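Local coordinates for beta subunit of photoactivated adenylyl cyclase (Beggiatoa sp. PS, PDB 5M27), which probably couples blue-light sensing by a flavin-binding BLUF domain to the synthesis of cyclic AMP by a class III adenylyl cyclase domain, at residues I156-I161 and C205-F210; V42-Q47 and I99-N104. All coordinates share one frame; numbering follows the deposited sequence.

Contact 1. Residues I156-I161 and C205-F210; sequences IFFSDI and CVMASF. With CA (calcium ion), chain L.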
loop_
_atom_site.group_PDB
_atom_site.type_symbol
_atom_site.label_atom_id
_atom_site.label_comp_id
_atom_site.label_asym_id
_atom_site.label_seq_id
_atom_site.Cartn_x
_atom_site.Cartn_y
_atom_site.Cartn_z
ATOM N N ILE B 156 13.082 -3.843 -14.476
ATOM C CA ILE B 156 12.501 -4.415 -13.265
ATOM C C ILE B 156 13.590 -5.153 -12.484
ATOM O O ILE B 156 14.378 -5.911 -13.063
ATOM C CB ILE B 156 11.318 -5.334 -13.599
ATOM C CG1 ILE B 156 10.295 -4.556 -14.451
ATOM C CG2 ILE B 156 10.693 -5.919 -12.294
ATOM C CD1 ILE B 156 9.787 -3.271 -13.774
ATOM N N PHE B 157 13.622 -4.926 -11.178
ATOM C CA PHE B 157 14.580 -5.540 -10.251
ATOM C C PHE B 157 13.793 -6.438 -9.317
ATOM O O PHE B 157 12.781 -6.001 -8.745
ATOM C CB PHE B 157 15.325 -4.448 -9.470
ATOM C CG PHE B 157 16.176 -4.934 -8.288
ATOM C CD1 PHE B 157 15.592 -5.312 -7.073
ATOM C CD2 PHE B 157 17.566 -4.843 -8.349
ATOM C CE1 PHE B 157 16.376 -5.718 -5.998
ATOM C CE2 PHE B 157 18.377 -5.245 -7.239
ATOM C CZ PHE B 157 17.773 -5.676 -6.080
ATOM N N PHE B 158 14.244 -7.690 -9.180
ATOM C CA PHE B 158 13.718 -8.624 -8.188
ATOM C C PHE B 158 14.877 -9.263 -7.434
ATOM O O PHE B 158 15.823 -9.762 -8.055
ATOM C CB PHE B 158 12.882 -9.733 -8.829
ATOM C CG PHE B 158 11.416 -9.507 -8.736
ATOM C CD1 PHE B 158 10.772 -9.651 -7.541
ATOM C CD2 PHE B 158 10.678 -9.158 -9.860
ATOM C CE1 PHE B 158 9.416 -9.432 -7.440
ATOM C CE2 PHE B 158 9.312 -8.949 -9.773
ATOM C CZ PHE B 158 8.686 -9.090 -8.556
ATOM N N SER B 159 14.788 -9.282 -6.108
ATOM C CA SER B 159 15.758 -9.989 -5.279
ATOM C C SER B 159 15.033 -10.669 -4.130
ATOM O O SER B 159 13.960 -10.220 -3.699
ATOM C CB SER B 159 16.859 -9.057 -4.721
ATOM O OG SER B 159 16.393 -8.204 -3.687
ATOM N N ASP B 160 15.607 -11.767 -3.638
ATOM C CA ASP B 160 15.041 -12.373 -2.439
ATOM C C ASP B 160 16.115 -13.182 -1.722
ATOM O O ASP B 160 17.214 -13.407 -2.234
ATOM C CB ASP B 160 13.789 -13.212 -2.760
ATOM C CG ASP B 160 14.093 -14.652 -3.101
ATOM O OD1 ASP B 160 15.126 -14.908 -3.729
ATOM O OD2 ASP B 160 13.278 -15.541 -2.765
ATOM N N ILE B 161 15.764 -13.628 -0.529
ATOM C CA ILE B 161 16.727 -14.237 0.379
ATOM C C ILE B 161 16.883 -15.711 0.022
ATOM O O ILE B 161 15.889 -16.409 -0.194
ATOM C CB ILE B 161 16.266 -14.048 1.830
ATOM C CG1 ILE B 161 16.231 -12.541 2.151
ATOM C CG2 ILE B 161 17.166 -14.822 2.799
ATOM C CD1 ILE B 161 15.657 -12.213 3.538
ATOM N N CYS B 205 10.669 -11.033 -0.845
ATOM C CA CYS B 205 11.163 -10.514 -2.120
ATOM C C CYS B 205 11.076 -8.991 -2.180
ATOM O O CYS B 205 10.121 -8.379 -1.688
ATOM C CB CYS B 205 10.392 -11.112 -3.304
ATOM S SG CYS B 205 10.476 -12.953 -3.394
ATOM N N VAL B 206 12.076 -8.385 -2.807
ATOM C CA VAL B 206 12.111 -6.944 -3.022
ATOM C C VAL B 206 11.900 -6.724 -4.520
ATOM O O VAL B 206 12.651 -7.265 -5.346
ATOM C CB VAL B 206 13.435 -6.327 -2.538
ATOM C CG1 VAL B 206 13.449 -4.799 -2.744
ATOM C CG2 VAL B 206 13.705 -6.673 -1.075
ATOM N N MET B 207 10.853 -5.980 -4.867
ATOM C CA MET B 207 10.565 -5.599 -6.248
ATOM C C MET B 207 10.865 -4.117 -6.403
ATOM O O MET B 207 10.470 -3.322 -5.556
ATOM C CB MET B 207 9.106 -5.885 -6.612
ATOM C CG MET B 207 8.731 -5.591 -8.047
ATOM S SD MET B 207 6.930 -5.697 -8.323
ATOM C CE MET B 207 6.793 -5.132 -10.012
ATOM N N ALA B 208 11.559 -3.756 -7.482
ATOM C CA ALA B 208 11.949 -2.375 -7.711
ATOM C C ALA B 208 12.010 -2.125 -9.211
ATOM O O ALA B 208 11.866 -3.043 -10.027
ATOM C CB ALA B 208 13.296 -2.058 -7.041
ATOM N N SER B 209 12.253 -0.872 -9.573
ATOM C CA SER B 209 12.333 -0.523 -10.982
ATOM C C SER B 209 13.362 0.576 -11.177
ATOM O O SER B 209 13.561 1.426 -10.302
ATOM C CB SER B 209 10.965 -0.089 -11.538
ATOM O OG SER B 209 10.644 1.262 -11.182
ATOM N N PHE B 210 14.024 0.538 -12.334
ATOM C CA PHE B 210 14.887 1.612 -12.793
ATOM C C PHE B 210 14.404 2.083 -14.157
ATOM O O PHE B 210 13.617 1.403 -14.823
ATOM C CB PHE B 210 16.352 1.166 -12.866
ATOM C CG PHE B 210 16.940 0.748 -11.524
ATOM C CD1 PHE B 210 16.666 -0.494 -10.994
ATOM C CD2 PHE B 210 17.795 1.593 -10.830
ATOM C CE1 PHE B 210 17.214 -0.886 -9.782
ATOM C CE2 PHE B 210 18.372 1.202 -9.616
ATOM C CZ PHE B 210 18.075 -0.030 -9.093
HETATM CA CA CA L . 13.415 -17.026 -0.672
HETATM O O HOH W 1 10.861 -17.042 0.019
#

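Contact 2. Residues V42-Q47 and I99-N104; sequences VLLYLQ and INLNEN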
loop_
_atom_site.group_PDB
_atom_site.type_symbol
_atom_site.label_atom_id
_atom_site.label_comp_id
_atom_site.label_asym_id
_atom_site.label_seq_id
_atom_site.Cartn_x
_atom_site.Cartn_y
_atom_site.Cartn_z
ATOM N N VAL B 42 -0.961 31.515 5.168
ATOM C CA VAL B 42 -1.047 31.289 6.608
ATOM C C VAL B 42 -0.120 30.142 6.984
ATOM O O VAL B 42 -0.078 29.116 6.297
ATOM C CB VAL B 42 -2.484 30.952 7.054
ATOM C CG1 VAL B 42 -2.572 30.936 8.570
ATOM C CG2 VAL B 42 -3.483 31.936 6.494
ATOM N N LEU B 43 0.608 30.310 8.086
ATOM C CA LEU B 43 1.361 29.234 8.718
ATOM C C LEU B 43 0.764 28.966 10.096
ATOM O O LEU B 43 0.688 29.875 10.922
ATOM C CB LEU B 43 2.844 29.597 8.822
ATOM C CG LEU B 43 3.759 28.622 9.563
ATOM C CD1 LEU B 43 3.970 27.340 8.745
ATOM C CD2 LEU B 43 5.084 29.292 9.881
ATOM N N LEU B 44 0.303 27.738 10.329
ATOM C CA LEU B 44 -0.148 27.312 11.647
ATOM C C LEU B 44 0.858 26.330 12.214
ATOM O O LEU B 44 1.599 25.677 11.470
ATOM C CB LEU B 44 -1.522 26.627 11.620
ATOM C CG LEU B 44 -2.767 27.147 10.901
ATOM C CD1 LEU B 44 -4.030 26.610 11.567
ATOM C CD2 LEU B 44 -2.802 28.606 10.959
ATOM N N TYR B 45 0.873 26.195 13.535
ATOM C CA TYR B 45 1.573 25.050 14.099
ATOM C C TYR B 45 0.829 24.503 15.308
ATOM O O TYR B 45 0.110 25.217 16.014
ATOM C CB TYR B 45 3.058 25.348 14.424
ATOM C CG TYR B 45 3.401 26.524 15.311
ATOM C CD1 TYR B 45 3.346 27.834 14.830
ATOM C CD2 TYR B 45 3.877 26.319 16.609
ATOM C CE1 TYR B 45 3.703 28.905 15.632
ATOM C CE2 TYR B 45 4.238 27.387 17.419
ATOM C CZ TYR B 45 4.148 28.678 16.927
ATOM O OH TYR B 45 4.499 29.749 17.735
ATOM N N LEU B 46 0.981 23.197 15.502
ATOM C CA LEU B 46 0.187 22.452 16.468
ATOM C C LEU B 46 0.871 21.130 16.780
ATOM O O LEU B 46 1.088 20.309 15.882
ATOM C CB LEU B 46 -1.233 22.219 15.934
ATOM C CG LEU B 46 -2.198 21.393 16.791
ATOM C CD1 LEU B 46 -2.355 21.991 18.194
ATOM C CD2 LEU B 46 -3.545 21.276 16.103
ATOM N N GLN B 47 1.231 20.938 18.048
ATOM C CA GLN B 47 1.829 19.695 18.536
ATOM C C GLN B 47 2.942 19.208 17.616
ATOM O O GLN B 47 2.963 18.055 17.190
ATOM C CB GLN B 47 0.769 18.610 18.714
ATOM C CG GLN B 47 0.112 18.654 20.068
ATOM C CD GLN B 47 -1.169 17.860 20.110
ATOM O OE1 GLN B 47 -1.161 16.638 19.923
ATOM N NE2 GLN B 47 -2.288 18.546 20.336
ATOM N N ILE B 99 0.064 31.433 13.131
ATOM C CA ILE B 99 -0.954 31.139 14.130
ATOM C C ILE B 99 -0.449 29.985 14.982
ATOM O O ILE B 99 -0.249 28.873 14.477
ATOM C CB ILE B 99 -2.305 30.780 13.488
ATOM C CG1 ILE B 99 -2.827 31.946 12.641
ATOM C CG2 ILE B 99 -3.322 30.371 14.547
ATOM C CD1 ILE B 99 -4.146 31.663 11.957
ATOM N N ASN B 100 -0.242 30.242 16.267
ATOM C CA ASN B 100 0.203 29.204 17.187
ATOM C C ASN B 100 -1.041 28.564 17.789
ATOM O O ASN B 100 -1.615 29.081 18.755
ATOM C CB ASN B 100 1.115 29.785 18.253
ATOM C CG ASN B 100 1.782 28.725 19.075
ATOM O OD1 ASN B 100 1.434 27.539 18.989
ATOM N ND2 ASN B 100 2.774 29.131 19.862
ATOM N N LEU B 101 -1.464 27.430 17.222
ATOM C CA LEU B 101 -2.676 26.780 17.710
ATOM C C LEU B 101 -2.490 26.144 19.077
ATOM O O LEU B 101 -3.482 25.932 19.784
ATOM C CB LEU B 101 -3.171 25.725 16.725
ATOM C CG LEU B 101 -4.090 26.239 15.624
ATOM C CD1 LEU B 101 -4.520 25.060 14.772
ATOM C CD2 LEU B 101 -5.311 26.977 16.203
ATOM N N ASN B 102 -1.254 25.832 19.464
ATOM C CA ASN B 102 -1.011 25.407 20.836
ATOM C C ASN B 102 -1.460 26.468 21.834
ATOM O O ASN B 102 -1.828 26.136 22.965
ATOM C CB ASN B 102 0.470 25.104 21.046
ATOM C CG ASN B 102 1.019 24.115 20.044
ATOM O OD1 ASN B 102 0.631 22.949 20.022
ATOM N ND2 ASN B 102 1.937 24.576 19.212
ATOM N N GLU B 103 -1.443 27.743 21.435
ATOM C CA GLU B 103 -1.765 28.838 22.345
ATOM C C GLU B 103 -3.259 29.055 22.512
ATOM O O GLU B 103 -3.677 29.608 23.537
ATOM C CB GLU B 103 -1.134 30.149 21.861
ATOM C CG GLU B 103 0.374 30.116 21.704
ATOM C CD GLU B 103 1.129 30.340 23.003
ATOM O OE1 GLU B 103 0.807 29.680 24.011
ATOM O OE2 GLU B 103 2.057 31.173 23.003
ATOM N N ASN B 104 -4.069 28.648 21.536
ATOM C CA ASN B 104 -5.502 28.919 21.571
ATOM C C ASN B 104 -6.186 27.914 22.487
ATOM O O ASN B 104 -6.243 26.718 22.181
ATOM C CB ASN B 104 -6.088 28.866 20.167
ATOM C CG ASN B 104 -7.547 29.281 20.123
ATOM O OD1 ASN B 104 -8.312 29.040 21.059
ATOM N ND2 ASN B 104 -7.940 29.916 19.025
#

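Contact 1. Residues I156-I161 and C205-F210
Ser-159 O takes the backbone N-H of Val-206 at 2.8 Å, nearly straight (168°), and the CA of Cys-205 approaches the same oxygen at 3.2 Å. This belongs to the antiparallel ladder between strands 150-161 and 205-211 in the central sheet of the class III cyclase domain. Phe-157 N donates to Ala-208 O at 2.8 Å. On the face carrying Phe-158 and Met-207, CG of the methionine sits over the ring 4.0 Å from its centroid, a CH-pi contact, while SD reaches it obliquely as a Met-aromatic partner; the flexible, polarisable methionine chain, extended throughout, suits a flat ring. Phe-157, Val-206 and Ala-208 share the other face, where the small alanine methyl admits the large ring, and helices 173-193 and 215-235 pack there. Ser-159, small and polar, hydrogen-bonds through OG to Tyr-183. The polar end comes at Asp-160. Its chi1 of 89° swings the carboxylate toward the calcium ion, which OD2 binds together with Ile-161 O, a water and Asp-204, while OD1 forms a salt bridge with Arg-287. Cys-205 holds its sulfur beside its own backbone N (chi1 -59°), and SG lies 3.4 Å from Asp-160 CB.

Contact 2. Residues V42-Q47 and I99-N104
Tyr-45 and Asn-100 stack across the strands: the asparagine amide lies over one face of the phenol ring, the two planes 29° apart, with OD1 3.2 Å from Tyr-45 CE2. The ring stands there because chi1 (54°) sets CG between backbone N and carbonyl carbon; Asn-100 CA adds a CH-pi contact to the same ring. Replacing the tyrosine by an alanine is likely to leave the Asn-100 amide without its flat partner and open a gap beside it. Asn-102 positions that amide, its ND2 donating to Asn-100 OD1 at 3.0 Å. Its own OD1 receives Gln-47 N on a lone pair at 2.9 Å (173°), an amide being able to give and accept at once. Parallel backbone bonds set the register, among them Ile-99 N to Leu-43 O at 2.8 Å. On the other face two branched aliphatics pack tightly, Leu-44 CD2 pressing on Ile-99 CB at 3.4 Å; just beyond the strand end, Leu-101 CD1 meets Leu-44 CD1 at 3.6 Å. In the BLUF domain's sheet, strand 40-46 lies between 97-100 and 49-55. Helix 20-36 touches Tyr-45, helix 110-128 covers Leu-46, and the second subunit's Leu-115 and Ile-112 pack on Leu-44 and Leu-101.

How the contacts relate
The two contacts belong to different domains, about 43 Å apart between centres and about 32 Å between nearest atoms. Contact 2 lies in the light-sensing domain, where the side chain of Leu-43 comes about 4 Å from the bound flavin mononucleotide; contact 1 lies in the cyclase domain and ends at the calcium ion, in the place where class III cyclases bind metal through paired aspartates. Both segments of contact 2 come earlier in the chain than those of contact 1. Helix 110-128 follows contact 2 in sequence and packs on it, as does the second subunit; a part for these elements in passing on the light signal is possible, but the geometry alone does not establish it.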